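PDB 3B1P: ribokinase, putative from Burkholderia thailandensis, which probably phosphorylates nucleosides such as inosine at the expense of ATP, as a nucleoside kinase of the PfkB (ribokinase) family. Local coordinates for residues A10-M15 against Q287-Y292. Sequence-based numbering, arbitrary orientation. Where two conformers were deposited one is given.
Sequences AYDNIM and QGPQTY. With NOS (inosine), chain B.
I14 reaches from the strand 10-15 to loop 287-292, where its CD1 lies 3.7 Å from CD of P289 and 4.0 Å from CA of G288. With CG1 anti to the carbonyl carbon (chi1 -63°) and the chain extended beyond it, the delta methyl is carried forward against CD of the proline ring. Two residues earlier on the strand, D12 points to the same side, and its OD2 approaches CG of P289 at 3.6 Å. The pyrrolidine thus touches both side chains, meeting a methyl at CD and a carboxylate oxygen at CG. This end, with D12, G288 and P289 all buried, is the more enclosed part of the contact, and it is where the inosine ribose is held: O2' donates to OD1 of D12 over 2.6 Å, while O3' donates to OD2 at 2.4 Å, too short for its length to be relied on. Each carboxylate oxygen takes one ribose hydroxyl, and the pair would hold the group in rotation. N52 and D253 also bind the nucleoside, and N52 packs on P289.

Toward Q287 the contact is more open and partly exposed, resting on a single amide-to-methyl approach. The glutamine chain bends at chi2 (56°) and runs past I14 in the opposite direction, bringing NE2 to 3.5 Å from CG2 of I14. Strand 10-16 belongs to the small four-stranded sheet that forms the lid of ribokinase-like kinases, and here its aspartate, backed by P289, lines the nucleoside pocket between lid and main domain.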
# COMPACT_ATOMS: atom_id res chain seq x y z
N ALA A 10 1.72 -10.61 15.68
CA ALA A 10 0.71 -9.88 14.93
C ALA A 10 0.01 -10.73 13.89
O ALA A 10 0.52 -11.80 13.44
CB ALA A 10 1.36 -8.63 14.28
N TYR A 11 -1.18 -10.29 13.48
CA TYR A 11 -1.85 -10.93 12.39
C TYR A 11 -1.67 -10.08 11.13
O TYR A 11 -1.92 -8.86 11.16
CB TYR A 11 -3.37 -11.10 12.67
CG TYR A 11 -3.66 -12.02 13.83
CD1 TYR A 11 -3.37 -13.39 13.76
CD2 TYR A 11 -4.25 -11.52 15.00
CE1 TYR A 11 -3.65 -14.26 14.83
CE2 TYR A 11 -4.54 -12.36 16.09
CZ TYR A 11 -4.24 -13.74 16.00
OH TYR A 11 -4.54 -14.56 17.09
N ASP A 12 -1.28 -10.72 10.03
CA ASP A 12 -0.92 -10.00 8.80
C ASP A 12 -1.95 -10.18 7.73
O ASP A 12 -2.45 -11.31 7.54
CB ASP A 12 0.44 -10.50 8.20
CG ASP A 12 1.62 -10.11 9.01
OD1 ASP A 12 1.56 -9.27 9.91
OD2 ASP A 12 2.71 -10.66 8.74
N ASN A 13 -2.25 -9.09 7.00
CA ASN A 13 -3.06 -9.16 5.80
C ASN A 13 -2.20 -8.63 4.65
O ASN A 13 -1.93 -7.43 4.62
CB ASN A 13 -4.31 -8.29 6.01
CG ASN A 13 -5.10 -8.72 7.23
OD1 ASN A 13 -4.90 -8.21 8.33
ND2 ASN A 13 -5.94 -9.72 7.04
N ILE A 14 -1.77 -9.51 3.75
CA ILE A 14 -0.72 -9.18 2.76
C ILE A 14 -1.30 -9.10 1.37
O ILE A 14 -1.96 -10.05 0.89
CB ILE A 14 0.43 -10.25 2.84
CG1 ILE A 14 1.05 -10.16 4.23
CG2 ILE A 14 1.43 -9.99 1.71
CD1 ILE A 14 1.90 -11.45 4.65
N MET A 15 -1.03 -7.97 0.69
CA MET A 15 -1.46 -7.76 -0.68
C MET A 15 -0.19 -7.66 -1.51
O MET A 15 0.58 -6.71 -1.39
CB MET A 15 -2.32 -6.47 -0.79
CG MET A 15 -3.60 -6.55 0.08
SD MET A 15 -4.16 -4.99 0.85
CE MET A 15 -2.96 -4.65 2.16
N GLN A 287 3.30 -18.03 0.28
CA GLN A 287 2.59 -16.79 0.58
C GLN A 287 2.51 -16.68 2.10
O GLN A 287 2.20 -17.67 2.76
CB GLN A 287 1.18 -16.84 -0.08
CG GLN A 287 0.29 -15.55 0.05
CD GLN A 287 0.88 -14.21 -0.45
OE1 GLN A 287 1.29 -14.04 -1.62
NE2 GLN A 287 0.85 -13.21 0.45
N GLY A 288 2.79 -15.50 2.67
CA GLY A 288 2.75 -15.34 4.13
C GLY A 288 4.13 -15.56 4.77
O GLY A 288 5.01 -16.20 4.15
N PRO A 289 4.37 -14.99 5.95
CA PRO A 289 5.72 -15.13 6.50
C PRO A 289 6.05 -16.49 7.13
O PRO A 289 7.24 -16.77 7.35
CB PRO A 289 5.80 -14.04 7.57
CG PRO A 289 4.36 -13.77 7.94
CD PRO A 289 3.54 -14.02 6.72
N GLN A 290 5.04 -17.30 7.48
CA GLN A 290 5.33 -18.53 8.22
C GLN A 290 4.71 -19.77 7.55
O GLN A 290 4.59 -20.80 8.21
CB GLN A 290 4.84 -18.47 9.66
CG GLN A 290 5.47 -17.36 10.52
CD GLN A 290 4.85 -17.26 11.90
OE1 GLN A 290 4.33 -18.26 12.44
NE2 GLN A 290 4.86 -16.07 12.47
N THR A 291 4.34 -19.69 6.30
CA THR A 291 3.71 -20.80 5.57
C THR A 291 4.71 -21.89 5.15
O THR A 291 4.38 -23.09 5.11
CB THR A 291 3.00 -20.24 4.34
OG1 THR A 291 2.05 -19.24 4.77
CG2 THR A 291 2.28 -21.31 3.58
N TYR A 292 5.92 -21.48 4.80
CA TYR A 292 6.96 -22.48 4.42
C TYR A 292 7.21 -23.39 5.65
O TYR A 292 7.21 -22.93 6.80
CB TYR A 292 8.24 -21.75 3.93
CG TYR A 292 9.07 -21.10 5.04
CD1 TYR A 292 8.54 -20.11 5.86
CD2 TYR A 292 10.39 -21.48 5.25
CE1 TYR A 292 9.35 -19.50 6.92
CE2 TYR A 292 11.18 -20.93 6.28
CZ TYR A 292 10.64 -19.93 7.08
OH TYR A 292 11.45 -19.40 8.03
N9 NOS B . 5.37 -5.45 11.11
C4 NOS B . 5.65 -4.73 12.20
N3 NOS B . 6.04 -4.99 13.49
C2 NOS B . 6.28 -4.01 14.38
N1 NOS B . 6.12 -2.70 14.02
C6 NOS B . 5.71 -2.34 12.77
O6 NOS B . 5.64 -1.02 12.46
C5 NOS B . 5.51 -3.34 11.73
N7 NOS B . 5.13 -3.35 10.44
C8 NOS B . 5.04 -4.67 10.04
C5' NOS B . 7.54 -8.64 8.55
O5' NOS B . 8.91 -8.48 8.99
C4' NOS B . 6.62 -8.44 9.76
O4' NOS B . 6.68 -7.09 10.20
C1' NOS B . 5.49 -6.91 11.05
C2' NOS B . 4.42 -7.62 10.28
O2' NOS B . 3.56 -8.20 11.28
C3' NOS B . 5.14 -8.68 9.45
O3' NOS B . 4.75 -10.03 9.86